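Local atomic coordinates of eukaryotic translation initiation factor 4 gamma 2 (Homo sapiens, PDB entry 4IUL), a protein that belongs to the eIF4G family of translation initiation factors and probably binds the RNA helicase eIF4A through its HEAT-repeat MIF4G domain. Residues D65-E70 and S75-L80; T179-K184 and F223-S228; K164-H169 and G207-H212. One frame throughout, in Å; residues are numbered along the deposited sequence.

Interaction 1 of 3, residues D65-E70 and S75-L80; sequences DKALEE and SLYAQL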
loop_
_atom_site.group_PDB
_atom_site.type_symbol
_atom_site.label_atom_id
_atom_site.label_comp_id
_atom_site.label_asym_id
_atom_site.label_seq_id
_atom_site.Cartn_x
_atom_site.Cartn_y
_atom_site.Cartn_z
ATOM N N ASP A 65 -7.994 7.086 -2.542
ATOM C CA ASP A 65 -7.761 8.490 -2.915
ATOM C C ASP A 65 -7.115 9.209 -1.716
ATOM O O ASP A 65 -6.054 9.822 -1.835
ATOM C CB ASP A 65 -9.097 9.189 -3.230
ATOM C CG ASP A 65 -9.347 9.376 -4.726
ATOM O OD1 ASP A 65 -8.593 8.801 -5.550
ATOM O OD2 ASP A 65 -10.319 10.103 -5.069
ATOM N N LYS A 66 -7.779 9.125 -0.565
ATOM C CA LYS A 66 -7.311 9.767 0.665
ATOM C C LYS A 66 -5.980 9.198 1.172
ATOM O O LYS A 66 -5.127 9.953 1.639
ATOM C CB LYS A 66 -8.374 9.637 1.762
ATOM C CG LYS A 66 -8.097 10.448 3.023
ATOM C CD LYS A 66 -8.113 11.944 2.736
ATOM C CE LYS A 66 -7.966 12.766 4.010
ATOM N NZ LYS A 66 -8.131 14.228 3.750
ATOM N N ALA A 67 -5.800 7.881 1.070
ATOM C CA ALA A 67 -4.566 7.244 1.525
ATOM C C ALA A 67 -3.334 7.810 0.825
ATOM O O ALA A 67 -2.303 8.042 1.462
ATOM C CB ALA A 67 -4.636 5.719 1.317
ATOM N N LEU A 68 -3.424 8.029 -0.483
ATOM C CA LEU A 68 -2.284 8.584 -1.197
ATOM C C LEU A 68 -2.111 10.090 -0.993
ATOM O O LEU A 68 -1.089 10.654 -1.385
ATOM C CB LEU A 68 -2.352 8.238 -2.684
ATOM C CG LEU A 68 -1.643 6.908 -2.996
ATOM C CD1 LEU A 68 -2.367 5.758 -2.309
ATOM C CD2 LEU A 68 -1.593 6.683 -4.489
ATOM N N GLU A 69 -3.098 10.737 -0.374
ATOM C CA GLU A 69 -2.994 12.163 -0.098
ATOM C C GLU A 69 -2.341 12.343 1.279
ATOM O O GLU A 69 -1.589 13.290 1.493
ATOM C CB GLU A 69 -4.376 12.836 -0.117
ATOM C CG GLU A 69 -5.157 12.599 -1.411
ATOM C CD GLU A 69 -6.482 13.343 -1.474
ATOM O OE1 GLU A 69 -7.194 13.434 -0.453
ATOM O OE2 GLU A 69 -6.826 13.830 -2.564
ATOM N N GLU A 70 -2.619 11.422 2.200
ATOM C CA GLU A 70 -2.058 11.474 3.554
ATOM C C GLU A 70 -1.448 10.117 3.956
ATOM O O GLU A 70 -1.941 9.452 4.869
ATOM C CB GLU A 70 -3.152 11.841 4.558
ATOM C CG GLU A 70 -3.986 13.061 4.198
ATOM C CD GLU A 70 -3.181 14.354 4.177
ATOM O OE1 GLU A 70 -2.357 14.564 5.100
ATOM O OE2 GLU A 70 -3.383 15.165 3.245
ATOM N N SER A 75 -1.763 3.288 8.024
ATOM C CA SER A 75 -2.154 2.389 9.092
ATOM C C SER A 75 -3.645 2.535 9.427
ATOM O O SER A 75 -4.368 1.543 9.527
ATOM C CB SER A 75 -1.289 2.702 10.314
ATOM O OG SER A 75 -1.635 1.906 11.419
ATOM N N LEU A 76 -4.093 3.775 9.597
ATOM C CA LEU A 76 -5.487 4.055 9.916
ATOM C C LEU A 76 -6.435 3.606 8.816
ATOM O O LEU A 76 -7.453 2.965 9.089
ATOM C CB LEU A 76 -5.698 5.554 10.145
ATOM C CG LEU A 76 -5.936 6.042 11.572
ATOM C CD1 LEU A 76 -4.614 6.089 12.347
ATOM C CD2 LEU A 76 -6.577 7.424 11.515
ATOM N N TYR A 77 -6.114 3.959 7.571
ATOM C CA TYR A 77 -6.969 3.593 6.447
ATOM C C TYR A 77 -6.969 2.084 6.215
ATOM O O TYR A 77 -7.984 1.512 5.814
ATOM C CB TYR A 77 -6.536 4.339 5.178
ATOM C CG TYR A 77 -6.566 5.846 5.343
ATOM C CD1 TYR A 77 -7.708 6.492 5.817
ATOM C CD2 TYR A 77 -5.435 6.618 5.077
ATOM C CE1 TYR A 77 -7.718 7.873 6.036
ATOM C CE2 TYR A 77 -5.432 7.994 5.292
ATOM C CZ TYR A 77 -6.574 8.614 5.774
ATOM O OH TYR A 77 -6.559 9.965 6.026
ATOM N N ALA A 78 -5.836 1.441 6.485
ATOM C CA ALA A 78 -5.731 -0.006 6.315
ATOM C C ALA A 78 -6.684 -0.712 7.278
ATOM O O ALA A 78 -7.283 -1.731 6.935
ATOM C CB ALA A 78 -4.293 -0.470 6.560
ATOM N N GLN A 79 -6.825 -0.157 8.478
ATOM C CA GLN A 79 -7.708 -0.731 9.485
ATOM C C GLN A 79 -9.162 -0.535 9.053
ATOM O O GLN A 79 -10.020 -1.382 9.304
ATOM C CB GLN A 79 -7.465 -0.062 10.840
ATOM C CG GLN A 79 -7.969 -0.864 12.034
ATOM C CD GLN A 79 -7.280 -2.217 12.181
ATOM O OE1 GLN A 79 -6.052 -2.313 12.165
ATOM N NE2 GLN A 79 -8.073 -3.268 12.333
ATOM N N LEU A 80 -9.431 0.586 8.395
ATOM C CA LEU A 80 -10.781 0.866 7.917
ATOM C C LEU A 80 -11.165 -0.166 6.844
ATOM O O LEU A 80 -12.297 -0.657 6.806
ATOM C CB LEU A 80 -10.844 2.281 7.347
ATOM C CG LEU A 80 -12.209 2.813 6.920
ATOM C CD1 LEU A 80 -13.162 2.859 8.113
ATOM C CD2 LEU A 80 -12.019 4.209 6.331
#
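The phenol ring of Tyr-77 meets the carbonyl oxygen of Glu-70 at its edge, in the ring plane, with Glu-70 O 3.8 Å from Tyr-77 CE2. Two other groups approach the ring obliquely. Ala-67 brings its backbone to the CD2 side, Ala-67 CA lying 3.7 Å from Tyr-77 CD2, and its methyl packs beside it, with Ala-67 CB 3.9 Å from the same carbon. Lys-66 crosses the hydroxyl end, its CG standing 3.4 Å from Tyr-77 OH, and the side-chain bend at chi2 (65°) lets CE pass alongside that oxygen as well. The ring reaches this end of helix 53-69 because its CG is turned opposite the carbonyl carbon (chi1 -58°). No hydrogen bond links the two segments, and the contact is one of shape. The ammonium of Lys-66 is carried on past the tyrosine to a hydrogen bond with Asn-31, and a bound sulfate lies about 6 Å from this side chain. Where the helix closes, Lys-66 O accepts from both Glu-69 N and Glu-70 N. Consecutive helices running roughly antiparallel are the basic element of HEAT-repeat folds, and here Tyr-77 of helix 74-87 bridges back to the end of helix 53-69 across a short turn. Phe-158 of helix 141-163 touches both Ala-67 and Tyr-77, while Leu-33, from a loop, also packs on the tyrosine.

Interaction 2 of 3, residues T179-K184 and F223-S228; sequences TLLEKK and FARMCS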
loop_
_atom_site.group_PDB
_atom_site.type_symbol
_atom_site.label_atom_id
_atom_site.label_comp_id
_atom_site.label_asym_id
_atom_site.label_seq_id
_atom_site.Cartn_x
_atom_site.Cartn_y
_atom_site.Cartn_z
ATOM N N THR A 179 11.055 -2.536 -7.465
ATOM C CA THR A 179 11.233 -1.169 -7.936
ATOM C C THR A 179 12.098 -0.342 -6.986
ATOM O O THR A 179 12.822 0.551 -7.421
ATOM C CB THR A 179 9.876 -0.454 -8.139
ATOM O OG1 THR A 179 9.204 -0.325 -6.885
ATOM C CG2 THR A 179 8.998 -1.247 -9.090
ATOM N N LEU A 180 12.028 -0.646 -5.694
ATOM C CA LEU A 180 12.813 0.086 -4.707
ATOM C C LEU A 180 14.305 -0.242 -4.749
ATOM O O LEU A 180 15.134 0.618 -4.451
ATOM C CB LEU A 180 12.266 -0.159 -3.296
ATOM C CG LEU A 180 10.873 0.400 -2.980
ATOM C CD1 LEU A 180 10.558 0.181 -1.502
ATOM C CD2 LEU A 180 10.824 1.890 -3.315
ATOM N N LEU A 181 14.645 -1.474 -5.122
ATOM C CA LEU A 181 16.040 -1.901 -5.200
ATOM C C LEU A 181 16.663 -1.679 -6.578
ATOM O O LEU A 181 17.888 -1.726 -6.727
ATOM C CB LEU A 181 16.165 -3.384 -4.843
ATOM C CG LEU A 181 16.129 -3.798 -3.373
ATOM C CD1 LEU A 181 16.078 -5.317 -3.273
ATOM C CD2 LEU A 181 17.356 -3.256 -2.659
ATOM N N GLU A 182 15.823 -1.448 -7.583
ATOM C CA GLU A 182 16.308 -1.235 -8.941
ATOM C C GLU A 182 17.131 0.041 -9.051
ATOM O O GLU A 182 16.778 1.075 -8.481
ATOM C CB GLU A 182 15.138 -1.173 -9.923
ATOM C CG GLU A 182 15.552 -0.888 -11.359
ATOM C CD GLU A 182 14.367 -0.775 -12.297
ATOM O OE1 GLU A 182 13.536 0.140 -12.108
ATOM O OE2 GLU A 182 14.265 -1.608 -13.223
ATOM N N LYS A 183 18.226 -0.043 -9.800
ATOM C CA LYS A 183 19.119 1.091 -9.996
ATOM C C LYS A 183 18.953 1.741 -11.367
ATOM O O LYS A 183 19.467 1.245 -12.371
ATOM C CB LYS A 183 20.571 0.643 -9.809
ATOM C CG LYS A 183 21.599 1.714 -10.134
ATOM C CD LYS A 183 21.405 2.947 -9.275
ATOM C CE LYS A 183 22.424 4.005 -9.628
ATOM N NZ LYS A 183 22.244 5.212 -8.792
ATOM N N LYS A 184 18.235 2.857 -11.400
ATOM C CA LYS A 184 18.003 3.586 -12.638
ATOM C C LYS A 184 19.295 4.253 -13.104
ATOM O O LYS A 184 20.139 4.625 -12.289
ATOM C CB LYS A 184 16.933 4.653 -12.416
ATOM C CG LYS A 184 15.569 4.102 -12.035
ATOM C CD LYS A 184 14.920 3.380 -13.201
ATOM C CE LYS A 184 13.474 3.033 -12.890
ATOM N NZ LYS A 184 12.656 4.250 -12.630
ATOM N N PHE A 223 18.427 -9.740 -0.497
ATOM C CA PHE A 223 19.352 -9.443 0.583
ATOM C C PHE A 223 20.835 -9.451 0.208
ATOM O O PHE A 223 21.664 -8.914 0.946
ATOM C CB PHE A 223 19.080 -10.361 1.779
ATOM C CG PHE A 223 17.889 -9.939 2.591
ATOM C CD1 PHE A 223 16.590 -10.162 2.125
ATOM C CD2 PHE A 223 18.060 -9.260 3.796
ATOM C CE1 PHE A 223 15.479 -9.713 2.846
ATOM C CE2 PHE A 223 16.960 -8.804 4.524
ATOM C CZ PHE A 223 15.663 -9.031 4.046
ATOM N N ALA A 224 21.174 -10.056 -0.926
ATOM C CA ALA A 224 22.562 -10.045 -1.371
ATOM C C ALA A 224 22.766 -8.600 -1.817
ATOM O O ALA A 224 23.698 -7.912 -1.391
ATOM C CB ALA A 224 22.755 -10.990 -2.543
ATOM N N ARG A 225 21.852 -8.147 -2.665
ATOM C CA ARG A 225 21.863 -6.793 -3.186
ATOM C C ARG A 225 21.932 -5.775 -2.041
ATOM O O ARG A 225 22.606 -4.751 -2.158
ATOM C CB ARG A 225 20.604 -6.588 -4.032
ATOM C CG ARG A 225 20.274 -5.162 -4.414
ATOM C CD ARG A 225 21.286 -4.557 -5.359
ATOM N NE ARG A 225 20.804 -3.272 -5.862
ATOM C CZ ARG A 225 21.531 -2.424 -6.580
ATOM N NH1 ARG A 225 22.789 -2.715 -6.886
ATOM N NH2 ARG A 225 20.996 -1.284 -6.992
ATOM N N MET A 226 21.252 -6.072 -0.934
ATOM C CA MET A 226 21.229 -5.190 0.232
ATOM C C MET A 226 22.564 -5.137 0.973
ATOM O O MET A 226 22.964 -4.075 1.461
ATOM C CB MET A 226 20.126 -5.620 1.210
ATOM C CG MET A 226 18.707 -5.215 0.795
ATOM S SD MET A 226 17.387 -6.091 1.680
ATOM C CE MET A 226 17.307 -5.206 3.242
ATOM N N CYS A 227 23.241 -6.281 1.066
ATOM C CA CYS A 227 24.534 -6.365 1.745
ATOM C C CYS A 227 25.605 -5.593 0.990
ATOM O O CYS A 227 26.516 -5.035 1.600
ATOM C CB CYS A 227 24.984 -7.825 1.884
ATOM S SG CYS A 227 24.178 -8.760 3.202
ATOM N N SER A 228 25.494 -5.562 -0.336
ATOM C CA SER A 228 26.470 -4.858 -1.161
ATOM C C SER A 228 26.144 -3.376 -1.323
ATOM O O SER A 228 26.568 -2.751 -2.295
ATOM C CB SER A 228 26.565 -5.512 -2.543
ATOM O OG SER A 228 25.340 -5.403 -3.244
#
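Leu-181 O is gripped by two nitrogens of one guanidinium. Arg-225 NH2 gives it the sounder bond, 3.2 Å from Leu-181 O and nearly along the C=O axis (170°), while Arg-225 NE adds a weak one at 3.4 Å from the same oxygen. The acceptor sits at the edge of the guanidinium, tilted modestly from its plane. Arg-225 reaches it with CG trans to the backbone nitrogen (chi1 167°) and a bend at chi2 (67°). On the way, the aliphatic parts slide past each other in opposite directions, with Leu-181 CD2 3.9 Å from Arg-225 CG. The bonds fall at the C-terminal end of helix 170-181: Leu-181 is its last residue, Glu-182 leaves helical geometry, and the positive group would probably complement the partial negative charge there, in a tie between two helices of the all-helical MIF4G domain. An alanine here would remove both donors and is likely to leave Leu-181 O without this partner. Lys-183 CB also approaches the guanidinium obliquely, 3.4 Å from Arg-225 NH2, but the lysine's own ammonium turns off to hydrogen-bond Val-187 O. Deeper in, Met-226 crosses Leu-181 at about a right angle, Met-226 CG being 4.2 Å from Leu-181 CD2. Its sulfur makes a Met-aromatic contact inside helix 216-227, lying over the centre of the Phe-223 ring. Leu-199 of helix 193-210 packs against Leu-181, and Thr-246 of helix 237-251 touches Met-226.

Interaction 3 of 3, residues K164-H169 and G207-H212; sequences KLDLIH and GPRLDH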
loop_
_atom_site.group_PDB
_atom_site.type_symbol
_atom_site.label_atom_id
_atom_site.label_comp_id
_atom_site.label_asym_id
_atom_site.label_seq_id
_atom_site.Cartn_x
_atom_site.Cartn_y
_atom_site.Cartn_z
ATOM N N LYS A 164 -0.019 -6.501 5.582
ATOM C CA LYS A 164 0.094 -6.898 6.977
ATOM C C LYS A 164 -1.218 -7.483 7.521
ATOM O O LYS A 164 -1.202 -8.306 8.429
ATOM C CB LYS A 164 0.527 -5.678 7.796
ATOM C CG LYS A 164 0.691 -5.885 9.289
ATOM C CD LYS A 164 1.361 -4.649 9.895
ATOM C CE LYS A 164 1.124 -4.534 11.395
ATOM N NZ LYS A 164 -0.300 -4.173 11.701
ATOM N N LEU A 165 -2.348 -7.072 6.950
ATOM C CA LEU A 165 -3.663 -7.548 7.390
ATOM C C LEU A 165 -4.257 -8.551 6.400
ATOM O O LEU A 165 -5.447 -8.870 6.462
ATOM C CB LEU A 165 -4.620 -6.359 7.539
ATOM C CG LEU A 165 -4.175 -5.230 8.478
ATOM C CD1 LEU A 165 -5.069 -4.012 8.300
ATOM C CD2 LEU A 165 -4.226 -5.717 9.910
ATOM N N ASP A 166 -3.411 -9.032 5.490
ATOM C CA ASP A 166 -3.780 -9.993 4.455
ATOM C C ASP A 166 -4.848 -9.475 3.487
ATOM O O ASP A 166 -5.658 -10.246 2.972
ATOM C CB ASP A 166 -4.234 -11.326 5.082
ATOM C CG ASP A 166 -3.982 -12.529 4.154
ATOM O OD1 ASP A 166 -2.849 -12.650 3.631
ATOM O OD2 ASP A 166 -4.902 -13.359 3.952
ATOM N N LEU A 167 -4.825 -8.170 3.227
ATOM C CA LEU A 167 -5.781 -7.540 2.312
ATOM C C LEU A 167 -5.300 -7.484 0.850
ATOM O O LEU A 167 -6.092 -7.204 -0.049
ATOM C CB LEU A 167 -6.155 -6.142 2.830
ATOM C CG LEU A 167 -6.990 -6.206 4.126
ATOM C CD1 LEU A 167 -7.277 -4.806 4.681
ATOM C CD2 LEU A 167 -8.294 -6.948 3.834
ATOM N N ILE A 168 -4.008 -7.725 0.618
ATOM C CA ILE A 168 -3.450 -7.791 -0.735
ATOM C C ILE A 168 -2.463 -8.963 -0.732
ATOM O O ILE A 168 -2.066 -9.428 0.337
ATOM C CB ILE A 168 -2.743 -6.471 -1.192
ATOM C CG1 ILE A 168 -1.758 -5.976 -0.133
ATOM C CG2 ILE A 168 -3.790 -5.416 -1.561
ATOM C CD1 ILE A 168 -0.389 -6.623 -0.235
ATOM N N HIS A 169 -2.072 -9.437 -1.913
ATOM C CA HIS A 169 -1.185 -10.597 -2.037
ATOM C C HIS A 169 0.330 -10.388 -2.266
ATOM O O HIS A 169 0.815 -9.258 -2.430
ATOM C CB HIS A 169 -1.745 -11.511 -3.128
ATOM C CG HIS A 169 -3.144 -11.979 -2.856
ATOM N ND1 HIS A 169 -4.007 -12.374 -3.857
ATOM C CD2 HIS A 169 -3.830 -12.108 -1.694
ATOM C CE1 HIS A 169 -5.166 -12.724 -3.324
ATOM N NE2 HIS A 169 -5.084 -12.571 -2.013
ATOM N N GLY A 207 8.255 -8.801 5.369
ATOM C CA GLY A 207 9.335 -9.760 5.203
ATOM C C GLY A 207 9.116 -11.182 5.699
ATOM O O GLY A 207 9.282 -12.132 4.932
ATOM N N PRO A 208 8.751 -11.367 6.975
ATOM C CA PRO A 208 8.525 -12.701 7.538
ATOM C C PRO A 208 7.504 -13.576 6.790
ATOM O O PRO A 208 7.755 -14.759 6.572
ATOM C CB PRO A 208 8.092 -12.401 8.975
ATOM C CG PRO A 208 8.797 -11.131 9.273
ATOM C CD PRO A 208 8.591 -10.333 8.007
ATOM N N ARG A 209 6.369 -13.006 6.388
ATOM C CA ARG A 209 5.356 -13.794 5.686
ATOM C C ARG A 209 5.734 -14.134 4.238
ATOM O O ARG A 209 5.248 -15.116 3.675
ATOM C CB ARG A 209 3.995 -13.077 5.696
ATOM C CG ARG A 209 3.872 -11.890 4.744
ATOM C CD ARG A 209 2.418 -11.706 4.276
ATOM N NE ARG A 209 1.495 -11.547 5.398
ATOM C CZ ARG A 209 0.239 -11.990 5.414
ATOM N NH1 ARG A 209 -0.262 -12.627 4.362
ATOM N NH2 ARG A 209 -0.514 -11.810 6.492
ATOM N N LEU A 210 6.603 -13.329 3.640
ATOM C CA LEU A 210 7.018 -13.551 2.259
ATOM C C LEU A 210 8.154 -14.563 2.145
ATOM O O LEU A 210 8.272 -15.281 1.147
ATOM C CB LEU A 210 7.476 -12.227 1.645
ATOM C CG LEU A 210 6.664 -11.500 0.567
ATOM C CD1 LEU A 210 5.214 -11.331 0.972
ATOM C CD2 LEU A 210 7.325 -10.141 0.326
ATOM N N ASP A 211 8.971 -14.625 3.190
ATOM C CA ASP A 211 10.148 -15.480 3.214
ATOM C C ASP A 211 9.935 -16.966 3.517
ATOM O O ASP A 211 10.482 -17.487 4.494
ATOM C CB ASP A 211 11.159 -14.876 4.199
ATOM C CG ASP A 211 12.591 -15.267 3.890
ATOM O OD1 ASP A 211 12.856 -15.745 2.766
ATOM O OD2 ASP A 211 13.454 -15.080 4.775
ATOM N N HIS A 212 9.144 -17.648 2.687
ATOM C CA HIS A 212 8.929 -19.078 2.875
ATOM C C HIS A 212 9.727 -19.842 1.826
ATOM O O HIS A 212 10.212 -19.260 0.852
ATOM C CB HIS A 212 7.433 -19.449 2.832
ATOM C CG HIS A 212 6.690 -18.903 1.650
ATOM N ND1 HIS A 212 6.810 -19.428 0.381
ATOM C CD2 HIS A 212 5.802 -17.884 1.554
ATOM C CE1 HIS A 212 6.028 -18.757 -0.447
ATOM N NE2 HIS A 212 5.406 -17.813 0.239
#
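Arg-209 sets out toward Asp-166 with CG lodged between its backbone nitrogen and carbonyl carbon (chi1 75°), runs extended through chi2, and bends at chi3 (56°) to present its guanidinium to the carboxylate. Asp-166 answers with CG swung roughly opposite its own backbone nitrogen, which carries the carboxylate nearer to helix 193-210. The result is a salt bridge through one pair of atoms, Arg-209 NH1 donating to Asp-166 OD1 at 2.7 Å. The oxygen is met on its anti side and well out of the carboxylate plane, and the planes of the two groups stand 31° apart, so this is not a flat two-pronged pairing. The second nitrogen has a looser setting: Arg-209 NH2 lies 4.0 Å from Asp-166 CB and 4.1 Å from Lys-164 O, without a hydrogen bond to either residue. The other carboxylate oxygen of Asp-166 has a long, weak ion pair with Lys-103. Asp-166 has a positive phi because it is the C-prime residue of a Schellman motif that ends helix 141-163, in which Leu-167 N turns back to Leu-162 O. That turn places the acidic side chain on the surface, facing the arginine. Below this surface bridge the apolar side chains go elsewhere: Ile-168 packs on Ile-159 and Leu-162 of helix 141-163, and Leu-167 reaches helix 74-87 at Cys-81 and Ala-85. Ile-168 and Leu-210 both touch Leu-173 of helix 170-181, which starts right after His-169 and lies against both segments.

How the interactions relate
Following the chain from its N terminus, interaction 1 comes first and closes only the short turn between helices 53-69 and 74-87, before either other contact opens. Interaction 3 opens next, in the loop after helix 141-163, and interaction 2 opens at the end of helix 170-181. Interaction 3 then closes at the end of helix 193-210, and interaction 2 closes at the end of helix 216-227, so the two cross. Interactions 1 and 3 touch directly, Ala-78 O packing 3.5 Å from Leu-165 CD1, which joins helix 74-87 to the loop after helix 141-163. Interaction 2 stands apart, its nearest atoms about 6 Å from interaction 3 and about 13 Å from interaction 1.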